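Local coordinates for protein ATP phosphoribosyltransferase (Methanobacterium thermoautotrophicum, PDB 2VD3) that probably catalyses the first step of histidine biosynthesis, the magnesium-dependent condensation of ATP with 5-phosphoribose 1-diphosphate, and is captured in its histidine-inhibited form, at residues A94-A99 with T159-T164; T71-I76 with T178-S183; E121-T126 with V139-G144; G115-T120 with G153-I158. All coordinates share one frame; numbering follows the deposited sequence.

Interaction 1: residues A94-A99 with T159-T164; sequences ASLVLA and TDLSST. With MG (magnesium ion), chain J.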
loop_
_atom_site.group_PDB
_atom_site.type_symbol
_atom_site.label_atom_id
_atom_site.label_comp_id
_atom_site.label_asym_id
_atom_site.label_seq_id
_atom_site.Cartn_x
_atom_site.Cartn_y
_atom_site.Cartn_z
ATOM N N ALA A 94 -13.746 20.597 12.676
ATOM C CA ALA A 94 -14.744 19.889 11.897
ATOM C C ALA A 94 -16.056 19.958 12.629
ATOM O O ALA A 94 -16.084 20.032 13.857
ATOM C CB ALA A 94 -14.332 18.441 11.687
ATOM N N SER A 95 -17.136 19.972 11.861
ATOM C CA SER A 95 -18.479 20.029 12.412
ATOM C C SER A 95 -19.171 18.693 12.231
ATOM O O SER A 95 -19.206 18.152 11.125
ATOM C CB SER A 95 -19.297 21.123 11.716
ATOM O OG SER A 95 -18.744 22.408 11.950
ATOM N N LEU A 96 -19.713 18.148 13.316
ATOM C CA LEU A 96 -20.636 17.028 13.173
ATOM C C LEU A 96 -22.008 17.612 12.899
ATOM O O LEU A 96 -22.640 18.156 13.799
ATOM C CB LEU A 96 -20.668 16.143 14.421
ATOM C CG LEU A 96 -21.556 14.907 14.244
ATOM C CD1 LEU A 96 -20.914 13.907 13.274
ATOM C CD2 LEU A 96 -21.871 14.262 15.570
ATOM N N VAL A 97 -22.449 17.516 11.650
ATOM C CA VAL A 97 -23.733 18.089 11.234
ATOM C C VAL A 97 -24.807 17.024 11.057
ATOM O O VAL A 97 -24.496 15.846 10.856
ATOM C CB VAL A 97 -23.623 18.941 9.923
ATOM C CG1 VAL A 97 -22.722 20.144 10.132
ATOM C CG2 VAL A 97 -23.174 18.094 8.725
ATOM N N LEU A 98 -26.067 17.444 11.151
ATOM C CA LEU A 98 -27.194 16.598 10.784
ATOM C C LEU A 98 -27.615 17.003 9.384
ATOM O O LEU A 98 -27.866 18.178 9.129
ATOM C CB LEU A 98 -28.356 16.774 11.762
ATOM C CG LEU A 98 -29.545 15.811 11.668
ATOM C CD1 LEU A 98 -29.158 14.381 12.032
ATOM C CD2 LEU A 98 -30.666 16.291 12.568
ATOM N N ALA A 99 -27.677 16.031 8.479
ATOM C CA ALA A 99 -27.949 16.303 7.068
ATOM C C ALA A 99 -29.074 15.437 6.516
ATOM O O ALA A 99 -29.292 14.315 6.982
ATOM C CB ALA A 99 -26.682 16.132 6.239
ATOM N N THR A 159 -25.562 11.838 10.005
ATOM C CA THR A 159 -24.671 12.815 10.594
ATOM C C THR A 159 -23.404 12.735 9.774
ATOM O O THR A 159 -23.156 11.727 9.108
ATOM C CB THR A 159 -24.351 12.532 12.078
ATOM O OG1 THR A 159 -23.530 11.364 12.183
ATOM C CG2 THR A 159 -25.630 12.360 12.901
ATOM N N ASP A 160 -22.608 13.793 9.806
ATOM C CA ASP A 160 -21.350 13.783 9.084
ATOM C C ASP A 160 -20.377 14.807 9.626
ATOM O O ASP A 160 -20.778 15.841 10.172
ATOM C CB ASP A 160 -21.583 14.018 7.589
ATOM C CG ASP A 160 -20.454 13.491 6.743
ATOM O OD1 ASP A 160 -20.412 13.810 5.544
ATOM O OD2 ASP A 160 -19.602 12.752 7.281
ATOM N N LEU A 161 -19.096 14.515 9.450
ATOM C CA LEU A 161 -18.027 15.349 9.961
ATOM C C LEU A 161 -17.330 16.062 8.795
ATOM O O LEU A 161 -16.743 15.404 7.949
ATOM C CB LEU A 161 -17.040 14.456 10.723
ATOM C CG LEU A 161 -16.162 15.003 11.849
ATOM C CD1 LEU A 161 -17.008 15.523 12.997
ATOM C CD2 LEU A 161 -15.199 13.907 12.314
ATOM N N SER A 162 -17.393 17.395 8.743
ATOM C CA SER A 162 -16.817 18.147 7.610
ATOM C C SER A 162 -16.349 19.555 7.961
ATOM O O SER A 162 -16.909 20.195 8.859
ATOM C CB SER A 162 -17.844 18.254 6.483
ATOM O OG SER A 162 -18.991 18.955 6.944
ATOM N N SER A 163 -15.333 20.034 7.235
ATOM C CA SER A 163 -14.925 21.447 7.277
ATOM C C SER A 163 -15.677 22.225 6.210
ATOM O O SER A 163 -16.001 23.400 6.400
ATOM C CB SER A 163 -13.428 21.629 7.014
ATOM O OG SER A 163 -12.664 20.522 7.445
ATOM N N THR A 164 -15.927 21.561 5.083
ATOM C CA THR A 164 -16.625 22.143 3.942
ATOM C C THR A 164 -17.855 21.309 3.623
ATOM O O THR A 164 -17.800 20.071 3.644
ATOM C CB THR A 164 -15.733 22.164 2.674
ATOM O OG1 THR A 164 -15.064 20.902 2.533
ATOM C CG2 THR A 164 -14.700 23.292 2.740
HETATM MG MG MG J . -17.568 11.901 7.270
#
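Ser-95 with Ser-162 and Val-97 with Asp-160 form two hydrogen-bonded pairs of an antiparallel ladder, the strand directions standing 150° apart. Each pair is joined by two backbone bonds; the shortest of the four runs from Val-97 N to Asp-160 O at 2.8 Å, with the donor in the carbonyl plane. Ser-95 N reaches Ser-162 O at 3.0 Å, but from well above that plane. Leu-96 with Leu-161, a non-hydrogen-bonded pair, lies between them, and Leu-98 with Thr-159 follows beyond Val-97 and Asp-160; the first brings the CA atoms of Leu-96 and Leu-161 to 4.5 Å.

On the face of the two leucine pairs, Leu-161 is the wedge. Its CG lies 3.9 Å from Ala-94 CB, and its CD1 comes to 4.0 Å from Leu-96 CB, filling the angle between the two residues. Leu-96 sends CD1 the other way, to 3.8 Å from Thr-159 OG1, a hydroxyl hydrogen-bonded to Thr-120.

Asp-160 is on the opposite face with Val-97. Its CG is anti to the backbone N (chi1 -157°), and OD2 binds the magnesium ion at 2.2 Å. The same oxygen takes a weak bond from Leu-161 N at 2.8 Å, which helps to fix the rotation of the carboxylate. Ser-95 OG, also on this face, bonds to Glu-181.

Leu-168 of helix 166-170 covers the Val-97 and Asp-160 side, while helix 123-132 packs against Leu-96, Leu-98 and Thr-159. Strand 173-188 flanks 94-101 at its other edge, leaving 94-101 an interior strand of the mixed sheet.

Interaction 2: residues T71-I76 with T178-S183; sequences TGYDLI and TILESS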
loop_
_atom_site.group_PDB
_atom_site.type_symbol
_atom_site.label_atom_id
_atom_site.label_comp_id
_atom_site.label_asym_id
_atom_site.label_seq_id
_atom_site.Cartn_x
_atom_site.Cartn_y
_atom_site.Cartn_z
ATOM N N THR A 71 -6.133 14.408 21.092
ATOM C CA THR A 71 -7.177 13.793 20.270
ATOM C C THR A 71 -8.321 14.763 20.000
ATOM O O THR A 71 -8.298 15.902 20.473
ATOM C CB THR A 71 -7.674 12.416 20.843
ATOM O OG1 THR A 71 -8.517 11.773 19.878
ATOM C CG2 THR A 71 -8.420 12.568 22.153
ATOM N N GLY A 72 -9.307 14.310 19.233
ATOM C CA GLY A 72 -10.402 15.162 18.801
ATOM C C GLY A 72 -11.464 15.253 19.865
ATOM O O GLY A 72 -11.724 14.281 20.560
ATOM N N TYR A 73 -12.073 16.432 19.987
ATOM C CA TYR A 73 -13.130 16.694 20.964
ATOM C C TYR A 73 -14.339 15.788 20.744
ATOM O O TYR A 73 -14.946 15.321 21.703
ATOM C CB TYR A 73 -13.541 18.168 20.906
ATOM C CG TYR A 73 -14.582 18.579 21.924
ATOM C CD1 TYR A 73 -14.312 18.531 23.293
ATOM C CD2 TYR A 73 -15.832 19.034 21.519
ATOM C CE1 TYR A 73 -15.268 18.920 24.226
ATOM C CE2 TYR A 73 -16.798 19.420 22.446
ATOM C CZ TYR A 73 -16.507 19.363 23.794
ATOM O OH TYR A 73 -17.465 19.736 24.710
ATOM N N ASP A 74 -14.683 15.536 19.480
ATOM C CA ASP A 74 -15.778 14.625 19.159
ATOM C C ASP A 74 -15.589 13.251 19.801
ATOM O O ASP A 74 -16.527 12.680 20.357
ATOM C CB ASP A 74 -15.971 14.499 17.645
ATOM C CG ASP A 74 -14.671 14.202 16.888
ATOM O OD1 ASP A 74 -14.710 14.248 15.651
ATOM O OD2 ASP A 74 -13.616 13.931 17.497
ATOM N N LEU A 75 -14.368 12.738 19.733
ATOM C CA LEU A 75 -14.049 11.417 20.266
ATOM C C LEU A 75 -14.116 11.434 21.793
ATOM O O LEU A 75 -14.708 10.543 22.392
ATOM C CB LEU A 75 -12.691 10.911 19.730
ATOM C CG LEU A 75 -12.573 10.839 18.186
ATOM C CD1 LEU A 75 -11.166 10.497 17.712
ATOM C CD2 LEU A 75 -13.580 9.867 17.571
ATOM N N ILE A 76 -13.557 12.478 22.403
ATOM C CA ILE A 76 -13.644 12.694 23.850
ATOM C C ILE A 76 -15.105 12.734 24.299
ATOM O O ILE A 76 -15.477 12.081 25.270
ATOM C CB ILE A 76 -12.924 14.005 24.295
ATOM C CG1 ILE A 76 -11.455 14.006 23.841
ATOM C CG2 ILE A 76 -13.030 14.190 25.799
ATOM C CD1 ILE A 76 -10.721 15.308 24.071
ATOM N N THR A 178 -26.258 21.814 13.028
ATOM C CA THR A 178 -24.936 21.471 13.533
ATOM C C THR A 178 -25.099 20.870 14.925
ATOM O O THR A 178 -25.670 21.491 15.811
ATOM C CB THR A 178 -23.978 22.691 13.558
ATOM O OG1 THR A 178 -23.830 23.211 12.229
ATOM C CG2 THR A 178 -22.603 22.293 14.078
ATOM N N ILE A 179 -24.601 19.649 15.097
ATOM C CA ILE A 179 -24.719 18.936 16.377
ATOM C C ILE A 179 -23.588 19.293 17.335
ATOM O O ILE A 179 -23.816 19.468 18.519
ATOM C CB ILE A 179 -24.763 17.403 16.164
ATOM C CG1 ILE A 179 -25.796 17.051 15.084
ATOM C CG2 ILE A 179 -25.073 16.690 17.462
ATOM C CD1 ILE A 179 -25.739 15.621 14.606
ATOM N N LEU A 180 -22.372 19.417 16.812
ATOM C CA LEU A 180 -21.187 19.597 17.645
ATOM C C LEU A 180 -20.069 20.241 16.841
ATOM O O LEU A 180 -19.833 19.879 15.681
ATOM C CB LEU A 180 -20.708 18.242 18.197
ATOM C CG LEU A 180 -19.474 18.198 19.107
ATOM C CD1 LEU A 180 -19.855 17.950 20.570
ATOM C CD2 LEU A 180 -18.522 17.136 18.623
ATOM N N GLU A 181 -19.391 21.200 17.462
ATOM C CA GLU A 181 -18.166 21.756 16.911
ATOM C C GLU A 181 -17.000 21.011 17.536
ATOM O O GLU A 181 -16.915 20.867 18.762
ATOM C CB GLU A 181 -18.052 23.256 17.192
ATOM C CG GLU A 181 -19.259 24.087 16.780
ATOM C CD GLU A 181 -19.492 24.119 15.280
ATOM O OE1 GLU A 181 -18.660 23.576 14.517
ATOM O OE2 GLU A 181 -20.516 24.703 14.865
ATOM N N SER A 182 -16.116 20.513 16.690
ATOM C CA SER A 182 -14.994 19.735 17.167
ATOM C C SER A 182 -13.663 20.378 16.816
ATOM O O SER A 182 -13.496 21.018 15.764
ATOM C CB SER A 182 -15.043 18.320 16.610
ATOM O OG SER A 182 -14.005 17.554 17.163
ATOM N N SER A 183 -12.714 20.188 17.718
ATOM C CA SER A 183 -11.379 20.672 17.525
ATOM C C SER A 183 -10.477 19.721 18.285
ATOM O O SER A 183 -10.950 18.977 19.157
ATOM C CB SER A 183 -11.269 22.096 18.058
ATOM O OG SER A 183 -9.946 22.581 17.962
#
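Tyr-73 and Asp-74, the first residues of helix 73-79, give their backbone N-H groups to strand 178-182 and the residue after it. Tyr-73 N bonds Ser-183 O at 2.9 Å, and Asp-74 N bonds Ser-182 OG at 3.1 Å, so two amide hydrogens of the helix's first turn are met by the strand. The serine hydroxyl gets there because OG is anti to the backbone N (chi1 -176°). Beside it stands the Asp-74 carboxylate, whose CG is 3.4 Å from Ser-182 OG.

Leu-180 closes the other side with both methyls: CD1 meets Tyr-73 CE2 at 3.9 Å, and CD2 rests 3.8 Å from Asp-74 CB. Ser-182 CA lies at the edge of the tyrosine ring, near its plane.

In the second shell, Asp-74 OD2 accepts a weak bond from Leu-75 N; with an alanine here, that amide would probably lose this acceptor and Ser-182 OG the carboxylate that walls it in. Gly-72 occupies the N-cap, its O taking Ile-76 N. A classic bulge, in which Ile-179 and Leu-180 both face Leu-96, includes the leucine that packs on Tyr-73 and Asp-74.

The helix thus starts where strand 68-72 runs out against strand 173-188, with Phe-122 and Leu-161 packed on Asp-74.

Interaction 3: residues E121-T126 with V139-G144; sequences EFPGIT and VVELTG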
loop_
_atom_site.group_PDB
_atom_site.type_symbol
_atom_site.label_atom_id
_atom_site.label_comp_id
_atom_site.label_asym_id
_atom_site.label_seq_id
_atom_site.Cartn_x
_atom_site.Cartn_y
_atom_site.Cartn_z
ATOM N N GLU A 121 -21.880 7.797 12.812
ATOM C CA GLU A 121 -20.728 7.115 13.377
ATOM C C GLU A 121 -20.612 7.502 14.840
ATOM O O GLU A 121 -19.781 6.957 15.561
ATOM C CB GLU A 121 -19.457 7.448 12.606
ATOM C CG GLU A 121 -19.505 6.987 11.165
ATOM C CD GLU A 121 -18.182 7.145 10.467
ATOM O OE1 GLU A 121 -18.148 7.849 9.440
ATOM O OE2 GLU A 121 -17.176 6.581 10.948
ATOM N N PHE A 122 -21.484 8.419 15.270
ATOM C CA PHE A 122 -21.453 8.973 16.628
ATOM C C PHE A 122 -22.797 8.824 17.344
ATOM O O PHE A 122 -23.460 9.823 17.622
ATOM C CB PHE A 122 -21.019 10.447 16.593
ATOM C CG PHE A 122 -19.643 10.653 16.033
ATOM C CD1 PHE A 122 -19.450 10.796 14.658
ATOM C CD2 PHE A 122 -18.540 10.686 16.877
ATOM C CE1 PHE A 122 -18.178 10.963 14.134
ATOM C CE2 PHE A 122 -17.263 10.863 16.369
ATOM C CZ PHE A 122 -17.078 10.996 14.991
ATOM N N PRO A 123 -23.186 7.572 17.670
ATOM C CA PRO A 123 -24.487 7.327 18.291
ATOM C C PRO A 123 -24.652 8.007 19.647
ATOM O O PRO A 123 -25.748 8.457 19.964
ATOM C CB PRO A 123 -24.529 5.801 18.436
ATOM C CG PRO A 123 -23.098 5.380 18.413
ATOM C CD PRO A 123 -22.426 6.319 17.483
ATOM N N GLY A 124 -23.578 8.098 20.426
ATOM C CA GLY A 124 -23.632 8.757 21.733
ATOM C C GLY A 124 -24.022 10.220 21.636
ATOM O O GLY A 124 -25.010 10.657 22.229
ATOM N N ILE A 125 -23.234 10.973 20.879
ATOM C CA ILE A 125 -23.514 12.382 20.613
ATOM C C ILE A 125 -24.887 12.536 19.961
ATOM O O ILE A 125 -25.633 13.448 20.309
ATOM C CB ILE A 125 -22.406 13.017 19.718
ATOM C CG1 ILE A 125 -21.086 13.118 20.496
ATOM C CG2 ILE A 125 -22.840 14.383 19.164
ATOM C CD1 ILE A 125 -19.828 13.291 19.623
ATOM N N THR A 126 -25.222 11.637 19.037
ATOM C CA THR A 126 -26.478 11.742 18.303
ATOM C C THR A 126 -27.701 11.432 19.184
ATOM O O THR A 126 -28.680 12.179 19.141
ATOM C CB THR A 126 -26.479 10.930 16.962
ATOM O OG1 THR A 126 -25.333 11.287 16.171
ATOM C CG2 THR A 126 -27.737 11.224 16.144
ATOM N N VAL A 139 -31.627 5.753 15.801
ATOM C CA VAL A 139 -30.226 5.990 15.499
ATOM C C VAL A 139 -29.574 4.682 15.085
ATOM O O VAL A 139 -29.549 3.721 15.857
ATOM C CB VAL A 139 -29.496 6.603 16.722
ATOM C CG1 VAL A 139 -28.000 6.606 16.525
ATOM C CG2 VAL A 139 -30.007 8.014 16.990
ATOM N N VAL A 140 -29.055 4.651 13.863
ATOM C CA VAL A 140 -28.370 3.470 13.349
ATOM C C VAL A 140 -26.875 3.763 13.214
ATOM O O VAL A 140 -26.465 4.689 12.505
ATOM C CB VAL A 140 -28.972 2.971 11.995
ATOM C CG1 VAL A 140 -28.201 1.762 11.468
ATOM C CG2 VAL A 140 -30.439 2.606 12.164
ATOM N N GLU A 141 -26.071 2.973 13.916
ATOM C CA GLU A 141 -24.632 3.130 13.875
ATOM C C GLU A 141 -24.059 2.414 12.658
ATOM O O GLU A 141 -24.354 1.244 12.417
ATOM C CB GLU A 141 -24.008 2.616 15.169
ATOM C CG GLU A 141 -22.538 2.310 15.063
ATOM C CD GLU A 141 -21.787 2.611 16.332
ATOM O OE1 GLU A 141 -20.678 3.168 16.228
ATOM O OE2 GLU A 141 -22.301 2.301 17.427
ATOM N N LEU A 142 -23.251 3.129 11.882
ATOM C CA LEU A 142 -22.586 2.534 10.741
ATOM C C LEU A 142 -21.087 2.626 10.939
ATOM O O LEU A 142 -20.605 3.430 11.736
ATOM C CB LEU A 142 -23.008 3.202 9.422
ATOM C CG LEU A 142 -24.479 3.162 8.987
ATOM C CD1 LEU A 142 -24.620 3.697 7.567
ATOM C CD2 LEU A 142 -25.083 1.771 9.092
ATOM N N THR A 143 -20.366 1.785 10.219
ATOM C CA THR A 143 -18.915 1.743 10.279
ATOM C C THR A 143 -18.299 3.003 9.674
ATOM O O THR A 143 -17.232 3.450 10.102
ATOM C CB THR A 143 -18.400 0.487 9.535
ATOM O OG1 THR A 143 -18.275 -0.604 10.461
ATOM C CG2 THR A 143 -17.078 0.753 8.888
ATOM N N GLY A 144 -18.984 3.558 8.674
ATOM C CA GLY A 144 -18.512 4.720 7.918
ATOM C C GLY A 144 -19.457 4.994 6.767
ATOM O O GLY A 144 -20.533 4.395 6.692
#
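Glu-121 lays one face of its carboxylate over the turn after strand 138-141. Gly-144 CA stands almost straight above that plane, 3.5 Å from Glu-121 CD, and Thr-143 O lies over the same face, 3.2 Å from Glu-121 OE2. The latter two atoms are both acceptors, so this is a contact without a bond between them. A chain extended beyond CG (chi2 -172°) carries the group this far although the CB of Glu-121 starts away from the strand.

The second carboxylate, that of Glu-141, has the puckered ring of Pro-123 on one face: Pro-123 CG is 3.3 Å from Glu-141 OE2 and nearly vertically above it, and Pro-123 CD is over the same face. Glu-141 OE1 is hydrogen-bonded to a methylpentanediol, probably from the crystallisation liquor.

Aliphatic contacts complete the join. Val-139 CG1 touches Pro-123 CB at 4.0 Å, and its other branch, CG2, meets Thr-126 CG2 at 4.0 Å. With Thr-126 CG2 turned to the valine, OG1 points back along the helix and bonds Phe-122 O at 2.8 Å, an oxygen that also receives Thr-126 N.

Helix 123-132 is the crossover of a beta-alpha-beta unit between the parallel strands 117-120 and 138-141. Its start also packs on helix 73-79, whose Glu-78 accepts from Gly-124 N and Ile-125 N; Arg-79 and Asp-56 of a neighbouring subunit bind the backbone of Glu-141 and Thr-143.

Interaction 4: residues G115-T120 with G153-I158; sequences GAVIAT and GVADLI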
loop_
_atom_site.group_PDB
_atom_site.type_symbol
_atom_site.label_atom_id
_atom_site.label_comp_id
_atom_site.label_asym_id
_atom_site.label_seq_id
_atom_site.Cartn_x
_atom_site.Cartn_y
_atom_site.Cartn_z
ATOM N N GLY A 115 -40.809 8.355 13.542
ATOM C CA GLY A 115 -40.130 7.146 13.084
ATOM C C GLY A 115 -38.818 7.327 12.345
ATOM O O GLY A 115 -38.255 6.347 11.854
ATOM N N ALA A 116 -38.321 8.560 12.269
ATOM C CA ALA A 116 -37.177 8.871 11.409
ATOM C C ALA A 116 -35.927 8.119 11.816
ATOM O O ALA A 116 -35.624 7.985 13.001
ATOM C CB ALA A 116 -36.908 10.363 11.369
ATOM N N VAL A 117 -35.211 7.615 10.818
ATOM C CA VAL A 117 -33.960 6.905 11.057
ATOM C C VAL A 117 -32.786 7.816 10.728
ATOM O O VAL A 117 -32.758 8.449 9.670
ATOM C CB VAL A 117 -33.892 5.576 10.263
ATOM C CG1 VAL A 117 -32.550 4.895 10.458
ATOM C CG2 VAL A 117 -35.032 4.644 10.691
ATOM N N ILE A 118 -31.840 7.902 11.662
ATOM C CA ILE A 118 -30.607 8.659 11.461
ATOM C C ILE A 118 -29.408 7.730 11.553
ATOM O O ILE A 118 -29.236 7.035 12.559
ATOM C CB ILE A 118 -30.439 9.794 12.498
ATOM C CG1 ILE A 118 -31.667 10.709 12.500
ATOM C CG2 ILE A 118 -29.158 10.595 12.210
ATOM C CD1 ILE A 118 -31.836 11.515 13.790
ATOM N N ALA A 119 -28.588 7.732 10.502
ATOM C CA ALA A 119 -27.356 6.957 10.463
ATOM C C ALA A 119 -26.189 7.830 10.914
ATOM O O ALA A 119 -26.096 9.005 10.545
ATOM C CB ALA A 119 -27.100 6.415 9.060
ATOM N N THR A 120 -25.294 7.247 11.703
ATOM C CA THR A 120 -24.240 8.012 12.328
ATOM C C THR A 120 -23.018 7.146 12.613
ATOM O O THR A 120 -23.097 5.920 12.626
ATOM C CB THR A 120 -24.736 8.667 13.640
ATOM O OG1 THR A 120 -23.760 9.604 14.120
ATOM C CG2 THR A 120 -25.006 7.613 14.711
ATOM N N GLY A 153 -31.334 3.113 1.362
ATOM C CA GLY A 153 -32.566 2.958 2.144
ATOM C C GLY A 153 -32.422 2.534 3.603
ATOM O O GLY A 153 -33.383 2.054 4.202
ATOM N N VAL A 154 -31.232 2.718 4.176
ATOM C CA VAL A 154 -30.978 2.399 5.587
ATOM C C VAL A 154 -31.453 3.515 6.495
ATOM O O VAL A 154 -31.940 3.254 7.597
ATOM C CB VAL A 154 -29.472 2.134 5.867
ATOM C CG1 VAL A 154 -29.177 2.157 7.362
ATOM C CG2 VAL A 154 -29.047 0.809 5.274
ATOM N N ALA A 155 -31.313 4.754 6.025
ATOM C CA ALA A 155 -31.628 5.932 6.832
ATOM C C ALA A 155 -32.323 7.035 6.041
ATOM O O ALA A 155 -32.147 7.147 4.828
ATOM C CB ALA A 155 -30.357 6.477 7.468
ATOM N N ASP A 156 -33.113 7.842 6.747
ATOM C CA ASP A 156 -33.672 9.077 6.204
ATOM C C ASP A 156 -32.654 10.207 6.340
ATOM O O ASP A 156 -32.481 11.006 5.424
ATOM C CB ASP A 156 -34.962 9.453 6.936
ATOM C CG ASP A 156 -35.969 8.319 6.970
ATOM O OD1 ASP A 156 -36.420 7.879 5.888
ATOM O OD2 ASP A 156 -36.313 7.870 8.083
ATOM N N LEU A 157 -31.983 10.260 7.489
ATOM C CA LEU A 157 -30.993 11.297 7.782
ATOM C C LEU A 157 -29.640 10.716 8.175
ATOM O O LEU A 157 -29.523 9.547 8.553
ATOM C CB LEU A 157 -31.482 12.207 8.908
ATOM C CG LEU A 157 -32.856 12.859 8.792
ATOM C CD1 LEU A 157 -33.355 13.253 10.164
ATOM C CD2 LEU A 157 -32.787 14.057 7.877
ATOM N N ILE A 158 -28.615 11.550 8.088
ATOM C CA ILE A 158 -27.273 11.140 8.459
ATOM C C ILE A 158 -26.635 12.207 9.325
ATOM O O ILE A 158 -27.120 13.331 9.396
ATOM C CB ILE A 158 -26.371 10.854 7.212
ATOM C CG1 ILE A 158 -26.007 12.149 6.475
ATOM C CG2 ILE A 158 -27.054 9.868 6.258
ATOM C CD1 ILE A 158 -24.721 12.067 5.667
#
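Val-117 is held from both its backbone polar atoms. Val-117 N points almost straight at Asp-156 OD2, 3.0 Å away with an angle of 175° at the hydrogen, meeting the carboxylate on its anti side. Val-117 O receives Leu-157 N at 2.9 Å and, more weakly, Asp-156 N. An aspartate side chain therefore stands in for a strand carbonyl just before the regular pairing begins. Regular parallel pairing then joins Ile-118 to Leu-157 and Ala-119 to Ile-158, with Ala-119 N bonded to Leu-157 O at 2.8 Å. Close CA-H...O contacts accompany it, as from Ile-118 CA to Leu-157 O at 3.2 Å.

Apolar contacts divide between the two faces. Ile-118 and Leu-157 share one face and meet through Ile-118 CG1 and Leu-157 CD1 at 3.8 Å; Ile-118 CG1 is anti to its own carbonyl carbon (chi1 -55°), while CG2 leans over Leu-157 O. An alanine in place of Ile-118 lacks CG1 and CG2, and would probably leave a gap beside Leu-157 CD1 and Leu-157 O less covered. On the opposite face Ala-119 CB abuts Ala-155 CB at 3.6 Å, and Val-117 CG1 reaches 4.0 Å from Ala-155 CB.

Strand 138-141 lies on the other side of 117-120, also parallel. Three neighbouring parallel strands, with a helical crossover between 117-120 and 138-141, are consistent with the alpha/beta, periplasmic-binding-protein-like fold of the HisG catalytic region.

In the fold
The four contacts lie along one mixed sheet, in the order 138-141, 117-120, 157-162, 94-101, 173-188. Interaction 4 passes into interaction 1 along strand 157-162, where Thr-120 OG1 and Thr-159 OG1 are 2.6 Å apart; interaction 3 joins at Val-140 N and Ile-118 O, 2.7 Å. Interaction 2 attaches to interaction 1 through Leu-96 O and Ile-179 N, 2.8 Å, but its centre is about 21 Å from that of interaction 4. Phe-122 and Ile-125 pack against both interactions 1 and 2. Magnesium, a cofactor of the enzyme, is bound by Asp-160, with the Glu-121 side chain about 5 Å away. The residues that bind the inhibitory histidine (Gly-237 to Gly-240, Thr-242 and His-256 to Val-258) belong to none of these segments.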